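L-lysine 6-monooxygenase involved in desferrioxamine biosynthesis (Erwinia amylovora CFBP1430, PDB 5O8P) is the FAD- and NADPH-dependent cadaverine monooxygenase of desferrioxamine siderophore biosynthesis, and probably N-hydroxylates one amine of its substrate. Local coordinates at residues E124-Y135 with F349-I357. Residues are numbered along the deposited sequence; the frame is centred on the assembly and turned at random.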
ATOM      1  N   GLU B 124     -18.033 -44.683 -13.244  1.00 38.79           N
ATOM      2  CA  GLU B 124     -18.921 -44.807 -14.413  1.00 42.61           C
ATOM      3  C   GLU B 124     -20.395 -44.904 -14.055  1.00 41.05           C
ATOM      4  O   GLU B 124     -21.242 -44.428 -14.809  1.00 40.91           O
ATOM      5  CB  GLU B 124     -18.516 -45.994 -15.311  1.00 48.90           C
ATOM      6  CG  GLU B 124     -17.051 -45.938 -15.732  1.00 56.56           C
ATOM      7  CD  GLU B 124     -16.770 -46.000 -17.224  1.00 62.65           C
ATOM      8  OE1 GLU B 124     -17.585 -46.605 -17.961  1.00 64.82           O
ATOM      9  OE2 GLU B 124     -15.705 -45.475 -17.635  1.00 62.13           O
ATOM     10  N   TYR B 125     -20.707 -45.530 -12.925  1.00 41.47           N
ATOM     11  CA  TYR B 125     -22.090 -45.690 -12.478  1.00 43.19           C
ATOM     12  C   TYR B 125     -22.137 -45.802 -10.952  1.00 38.99           C
ATOM     13  O   TYR B 125     -21.221 -46.345 -10.329  1.00 38.58           O
ATOM     14  CB  TYR B 125     -22.695 -46.932 -13.137  1.00 48.47           C
ATOM     15  CG  TYR B 125     -24.203 -47.084 -13.004  1.00 56.67           C
ATOM     16  CD1 TYR B 125     -25.084 -46.219 -13.678  1.00 56.80           C
ATOM     17  CD2 TYR B 125     -24.758 -48.130 -12.230  1.00 61.13           C
ATOM     18  CE1 TYR B 125     -26.466 -46.379 -13.576  1.00 59.61           C
ATOM     19  CE2 TYR B 125     -26.135 -48.295 -12.114  1.00 61.60           C
ATOM     20  CZ  TYR B 125     -26.986 -47.423 -12.787  1.00 63.67           C
ATOM     21  OH  TYR B 125     -28.348 -47.594 -12.669  1.00 61.60           O
ATOM     22  N   VAL B 126     -23.196 -45.263 -10.362  1.00 34.74           N
ATOM     23  CA  VAL B 126     -23.452 -45.386  -8.933  1.00 33.53           C
ATOM     24  C   VAL B 126     -24.891 -45.834  -8.754  1.00 32.49           C
ATOM     25  O   VAL B 126     -25.764 -45.410  -9.499  1.00 32.17           O
ATOM     26  CB  VAL B 126     -23.240 -44.047  -8.187  1.00 33.64           C
ATOM     27  CG1 VAL B 126     -23.474 -44.222  -6.699  1.00 32.61           C
ATOM     28  CG2 VAL B 126     -21.840 -43.503  -8.431  1.00 34.87           C
ATOM     29  N   SER B 127     -25.132 -46.684  -7.766  1.00 32.77           N
ATOM     30  CA  SER B 127     -26.471 -47.195  -7.492  1.00 34.43           C
ATOM     31  C   SER B 127     -26.624 -47.504  -6.009  1.00 34.77           C
ATOM     32  O   SER B 127     -25.621 -47.673  -5.304  1.00 30.53           O
ATOM     33  CB  SER B 127     -26.733 -48.447  -8.333  1.00 36.04           C
ATOM     34  OG  SER B 127     -25.671 -49.378  -8.187  1.00 36.36           O
ATOM     35  N   TYR B 128     -27.877 -47.546  -5.548  1.00 36.92           N
ATOM     36  CA  TYR B 128     -28.193 -47.875  -4.158  1.00 38.78           C
ATOM     37  C   TYR B 128     -28.633 -49.315  -4.059  1.00 39.01           C
ATOM     38  O   TYR B 128     -29.632 -49.708  -4.657  1.00 40.34           O
ATOM     39  CB  TYR B 128     -29.296 -46.973  -3.592  1.00 41.17           C
ATOM     40  CG  TYR B 128     -29.532 -47.174  -2.100  1.00 41.79           C
ATOM     41  CD1 TYR B 128     -28.553 -46.817  -1.168  1.00 41.88           C
ATOM     42  CD2 TYR B 128     -30.711 -47.749  -1.620  1.00 41.58           C
ATOM     43  CE1 TYR B 128     -28.734 -46.999   0.188  1.00 43.43           C
ATOM     44  CE2 TYR B 128     -30.909 -47.938  -0.254  1.00 43.76           C
ATOM     45  CZ  TYR B 128     -29.914 -47.559   0.647  1.00 45.63           C
ATOM     46  OH  TYR B 128     -30.104 -47.739   2.000  1.00 50.36           O
ATOM     47  N   ASP B 129     -27.888 -50.088  -3.282  1.00 41.40           N
ATOM     48  CA  ASP B 129     -28.194 -51.493  -3.037  1.00 46.01           C
ATOM     49  C   ASP B 129     -29.211 -51.615  -1.905  1.00 47.29           C
ATOM     50  O   ASP B 129     -28.865 -51.393  -0.747  1.00 49.39           O
ATOM     51  CB  ASP B 129     -26.898 -52.218  -2.683  1.00 46.48           C
ATOM     52  CG  ASP B 129     -27.018 -53.711  -2.792  1.00 44.98           C
ATOM     53  OD1 ASP B 129     -27.946 -54.300  -2.153  1.00 45.61           O
ATOM     54  OD2 ASP B 129     -26.153 -54.269  -3.520  1.00 44.26           O
ATOM     55  N   ASP B 130     -30.454 -51.964  -2.228  1.00 50.81           N
ATOM     56  CA  ASP B 130     -31.517 -52.052  -1.208  1.00 55.25           C
ATOM     57  C   ASP B 130     -31.226 -53.123  -0.159  1.00 57.37           C
ATOM     58  O   ASP B 130     -31.534 -52.939   1.015  1.00 56.42           O
ATOM     59  CB  ASP B 130     -32.882 -52.341  -1.839  1.00 59.16           C
ATOM     60  CG  ASP B 130     -33.368 -51.223  -2.723  1.00 64.57           C
ATOM     61  OD1 ASP B 130     -33.535 -50.084  -2.229  1.00 66.19           O
ATOM     62  OD2 ASP B 130     -33.607 -51.496  -3.916  1.00 72.11           O
ATOM     63  N   ASN B 131     -30.618 -54.225  -0.596  1.00 60.26           N
ATOM     64  CA  ASN B 131     -30.337 -55.370   0.270  1.00 61.94           C
ATOM     65  C   ASN B 131     -29.165 -55.118   1.225  1.00 57.94           C
ATOM     66  O   ASN B 131     -29.279 -55.406   2.414  1.00 57.93           O
ATOM     67  CB  ASN B 131     -30.138 -56.640  -0.576  1.00 66.72           C
ATOM     68  CG  ASN B 131     -31.452 -57.146  -1.203  1.00 72.39           C
ATOM     69  OD1 ASN B 131     -31.455 -58.147  -1.922  1.00 76.65           O
ATOM     70  ND2 ASN B 131     -32.568 -56.459  -0.932  1.00 70.24           N
ATOM     71  N   LEU B 132     -28.063 -54.563   0.723  1.00 57.36           N
ATOM     72  CA  LEU B 132     -26.928 -54.158   1.582  1.00 54.55           C
ATOM     73  C   LEU B 132     -27.148 -52.814   2.299  1.00 51.63           C
ATOM     74  O   LEU B 132     -26.401 -52.483   3.214  1.00 52.13           O
ATOM     75  CB  LEU B 132     -25.619 -54.088   0.779  1.00 53.77           C
ATOM     76  CG  LEU B 132     -24.890 -55.385   0.433  1.00 57.34           C
ATOM     77  CD1 LEU B 132     -23.779 -55.102  -0.571  1.00 57.46           C
ATOM     78  CD2 LEU B 132     -24.310 -56.078   1.661  1.00 58.90           C
ATOM     79  N   GLN B 133     -28.151 -52.043   1.878  1.00 52.01           N
ATOM     80  CA  GLN B 133     -28.461 -50.722   2.457  1.00 54.92           C
ATOM     81  C   GLN B 133     -27.320 -49.685   2.334  1.00 49.82           C
ATOM     82  O   GLN B 133     -27.125 -48.857   3.219  1.00 53.37           O
ATOM     83  CB  GLN B 133     -28.956 -50.862   3.914  1.00 62.27           C
ATOM     84  CG  GLN B 133     -30.370 -51.417   4.027  1.00 68.09           C
ATOM     85  CD  GLN B 133     -31.420 -50.345   3.810  1.00 65.66           C
ATOM     86  OE1 GLN B 133     -31.692 -49.543   4.705  1.00 55.04           O
ATOM     87  NE2 GLN B 133     -32.007 -50.317   2.614  1.00 68.11           N
ATOM     88  N   CYS B 134     -26.596 -49.720   1.216  1.00 45.25           N
ATOM     89  CA  CYS B 134     -25.482 -48.811   0.973  1.00 43.36           C
ATOM     90  C   CYS B 134     -25.315 -48.496  -0.523  1.00 37.77           C
ATOM     91  O   CYS B 134     -26.071 -48.994  -1.356  1.00 38.09           O
ATOM     92  CB  CYS B 134     -24.202 -49.417   1.545  1.00 45.90           C
ATOM     93  SG  CYS B 134     -23.458 -50.677   0.486  1.00 64.48           S
ATOM     94  N   TYR B 135     -24.333 -47.652  -0.845  1.00 34.63           N
ATOM     95  CA  TYR B 135     -24.086 -47.219  -2.228  1.00 33.46           C
ATOM     96  C   TYR B 135     -22.987 -48.060  -2.888  1.00 33.95           C
ATOM     97  O   TYR B 135     -21.981 -48.424  -2.260  1.00 31.50           O
ATOM     98  CB  TYR B 135     -23.765 -45.716  -2.287  1.00 31.67           C
ATOM     99  CG  TYR B 135     -24.988 -44.855  -2.021  1.00 31.54           C
ATOM    100  CD1 TYR B 135     -25.898 -44.564  -3.040  1.00 32.28           C
ATOM    101  CD2 TYR B 135     -25.255 -44.366  -0.746  1.00 30.62           C
ATOM    102  CE1 TYR B 135     -27.037 -43.801  -2.802  1.00 32.07           C
ATOM    103  CE2 TYR B 135     -26.391 -43.607  -0.491  1.00 31.76           C
ATOM    104  CZ  TYR B 135     -27.283 -43.320  -1.520  1.00 32.22           C
ATOM    105  OH  TYR B 135     -28.403 -42.561  -1.249  1.00 30.29           O
ATOM    106  N   PHE B 349     -22.778 -40.507 -13.998  1.00 35.64           N
ATOM    107  CA  PHE B 349     -23.041 -41.560 -13.005  1.00 37.94           C
ATOM    108  C   PHE B 349     -24.226 -41.335 -12.054  1.00 40.69           C
ATOM    109  O   PHE B 349     -24.796 -42.290 -11.535  1.00 44.01           O
ATOM    110  CB  PHE B 349     -21.773 -41.913 -12.206  1.00 38.68           C
ATOM    111  CG  PHE B 349     -21.233 -40.806 -11.333  1.00 39.01           C
ATOM    112  CD1 PHE B 349     -21.850 -40.466 -10.133  1.00 40.12           C
ATOM    113  CD2 PHE B 349     -20.062 -40.149 -11.683  1.00 40.03           C
ATOM    114  CE1 PHE B 349     -21.329 -39.460  -9.326  1.00 40.84           C
ATOM    115  CE2 PHE B 349     -19.530 -39.145 -10.876  1.00 40.74           C
ATOM    116  CZ  PHE B 349     -20.161 -38.800  -9.697  1.00 40.32           C
ATOM    117  N   VAL B 350     -24.592 -40.077 -11.838  1.00 44.34           N
ATOM    118  CA  VAL B 350     -25.694 -39.724 -10.947  1.00 44.46           C
ATOM    119  C   VAL B 350     -27.067 -40.224 -11.459  1.00 45.21           C
ATOM    120  O   VAL B 350     -28.003 -40.352 -10.663  1.00 42.27           O
ATOM    121  CB  VAL B 350     -25.674 -38.199 -10.652  1.00 48.68           C
ATOM    122  CG1 VAL B 350     -26.907 -37.745  -9.870  1.00 52.43           C
ATOM    123  CG2 VAL B 350     -24.417 -37.838  -9.863  1.00 47.77           C
ATOM    124  N   GLU B 351     -27.186 -40.528 -12.758  1.00 49.41           N
ATOM    125  CA  GLU B 351     -28.392 -41.195 -13.311  1.00 52.74           C
ATOM    126  C   GLU B 351     -28.863 -42.388 -12.480  1.00 49.64           C
ATOM    127  O   GLU B 351     -30.059 -42.568 -12.268  1.00 47.85           O
ATOM    128  CB  GLU B 351     -28.161 -41.699 -14.749  1.00 59.64           C
ATOM    129  CG  GLU B 351     -28.389 -40.672 -15.858  1.00 66.03           C
ATOM    130  CD  GLU B 351     -28.707 -41.309 -17.225  1.00 68.75           C
ATOM    131  OE1 GLU B 351     -29.196 -42.461 -17.265  1.00 64.44           O
ATOM    132  OE2 GLU B 351     -28.485 -40.653 -18.269  1.00 69.81           O
ATOM    133  N   GLY B 352     -27.918 -43.198 -12.010  1.00 46.32           N
ATOM    134  CA  GLY B 352     -28.244 -44.382 -11.224  1.00 44.66           C
ATOM    135  C   GLY B 352     -28.816 -44.158  -9.827  1.00 42.32           C
ATOM    136  O   GLY B 352     -29.318 -45.102  -9.207  1.00 40.86           O
ATOM    137  N   ILE B 353     -28.742 -42.929  -9.317  1.00 39.23           N
ATOM    138  CA  ILE B 353     -29.341 -42.601  -8.023  1.00 39.93           C
ATOM    139  C   ILE B 353     -30.296 -41.408  -8.116  1.00 41.51           C
ATOM    140  O   ILE B 353     -30.490 -40.695  -7.143  1.00 41.83           O
ATOM    141  CB  ILE B 353     -28.250 -42.401  -6.933  1.00 38.23           C
ATOM    142  CG1 ILE B 353     -27.271 -41.278  -7.291  1.00 38.98           C
ATOM    143  CG2 ILE B 353     -27.478 -43.691  -6.723  1.00 38.47           C
ATOM    144  CD1 ILE B 353     -26.334 -40.909  -6.154  1.00 38.07           C
ATOM    145  N   GLN B 354     -30.940 -41.238  -9.270  1.00 43.42           N
ATOM    146  CA  GLN B 354     -31.891 -40.132  -9.480  1.00 45.92           C
ATOM    147  C   GLN B 354     -33.046 -40.181  -8.484  1.00 46.46           C
ATOM    148  O   GLN B 354     -33.345 -39.188  -7.836  1.00 48.47           O
ATOM    149  CB  GLN B 354     -32.441 -40.099 -10.908  1.00 48.25           C
ATOM    150  CG  GLN B 354     -31.618 -39.206 -11.831  1.00 53.25           C
ATOM    151  CD  GLN B 354     -31.991 -39.309 -13.294  1.00 55.46           C
ATOM    152  OE1 GLN B 354     -32.842 -40.110 -13.710  1.00 52.77           O
ATOM    153  NE2 GLN B 354     -31.340 -38.482 -14.100  1.00 56.42           N
ATOM    154  N   GLN B 355     -33.673 -41.342  -8.347  1.00 50.21           N
ATOM    155  CA  GLN B 355     -34.783 -41.508  -7.415  1.00 51.83           C
ATOM    156  C   GLN B 355     -34.398 -41.237  -5.930  1.00 46.53           C
ATOM    157  O   GLN B 355     -35.261 -40.846  -5.147  1.00 46.39           O
ATOM    158  CB  GLN B 355     -35.513 -42.874  -7.636  1.00 60.11           C
ATOM    159  CG  GLN B 355     -34.964 -44.141  -6.944  1.00 69.30           C
ATOM    160  CD  GLN B 355     -33.656 -44.707  -7.528  1.00 71.23           C
ATOM    161  OE1 GLN B 355     -33.204 -44.309  -8.612  1.00 73.01           O
ATOM    162  NE2 GLN B 355     -33.024 -45.605  -6.774  1.00 61.01           N
ATOM    163  N   ARG B 356     -33.123 -41.379  -5.569  1.00 42.86           N
ATOM    164  CA  ARG B 356     -32.633 -41.152  -4.189  1.00 44.40           C
ATOM    165  C   ARG B 356     -32.251 -39.694  -3.869  1.00 43.79           C
ATOM    166  O   ARG B 356     -31.916 -39.380  -2.713  1.00 40.65           O
ATOM    167  CB  ARG B 356     -31.372 -41.979  -3.901  1.00 44.80           C
ATOM    168  CG  ARG B 356     -31.347 -43.427  -4.313  1.00 46.37           C
ATOM    169  CD  ARG B 356     -31.681 -44.398  -3.203  1.00 45.47           C
ATOM    170  NE  ARG B 356     -31.087 -44.096  -1.891  1.00 43.32           N
ATOM    171  CZ  ARG B 356     -31.601 -44.526  -0.735  1.00 42.87           C
ATOM    172  NH1 ARG B 356     -32.698 -45.286  -0.690  1.00 42.36           N
ATOM    173  NH2 ARG B 356     -31.020 -44.193   0.404  1.00 46.36           N
ATOM    174  N   ILE B 357     -32.289 -38.819  -4.878  1.00 44.07           N
ATOM    175  CA  ILE B 357     -31.828 -37.442  -4.762  1.00 44.97           C
ATOM    176  C   ILE B 357     -33.035 -36.502  -4.689  1.00 47.06           C
ATOM    177  O   ILE B 357     -34.012 -36.695  -5.416  1.00 50.13           O
ATOM    178  CB  ILE B 357     -30.911 -37.098  -5.955  1.00 45.72           C
ATOM    179  CG1 ILE B 357     -29.539 -37.735  -5.718  1.00 45.95           C
ATOM    180  CG2 ILE B 357     -30.779 -35.593  -6.156  1.00 48.47           C
ATOM    181  CD1 ILE B 357     -28.583 -37.648  -6.890  1.00 46.65           C
TER
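R356 and Y128 make the main stacking contact. The guanidinium lies flat over one face of the Y128 ring, with the planes 11° apart. R356 CZ sits almost over the ring centre, a cation-pi geometry, and R356 NH1 is 3.2 Å from Y128 CE2. The R356 chain bends at chi2 (-97°) and chi3 (-42°), which lays CD across Y128 CB and brings the guanidinium over the ring.

The edge of the same group is hydrogen-bonded; with the stack, this helps set its rotation. R356 NE donates to Y135 OH at 3.2 Å, nearly straight and in the guanidinium plane. R356 NH2 adds a weak bond to the same oxygen. R356 is thus held by one tyrosine face and another tyrosine hydroxyl.

Apolar contacts involve both strands of the hairpin. I353 CG2 reaches the edge of the Y135 ring, 3.9 Å from Y135 CE1, and also meets V126 CG1 at 4.0 Å. V126 CG2 packs against F349 CD1 at 3.5 Å, the two side chains running side by side.

G352 meets the strand through its backbone. G352 CA makes a CA-H...O contact with V126 O (3.2 Å) and lies 3.5 Å from Y125 OH.

The contact joins the 121-129/134-141 hairpin to the loop between strands 342-343 and 379-381, whose 3-10 turn supplies F349 and G352. With strand 147-152 the hairpin forms an antiparallel three-stranded meander, consistent with the FAD-binding domain of two-dinucleotide-binding-domain flavoproteins. V126 and Y135 also rest on L155 of strand 155-157. F349 touches L157 of that strand, I14 of strand 8-14 and the bound FAD, so one end of the contact borders the cofactor pocket.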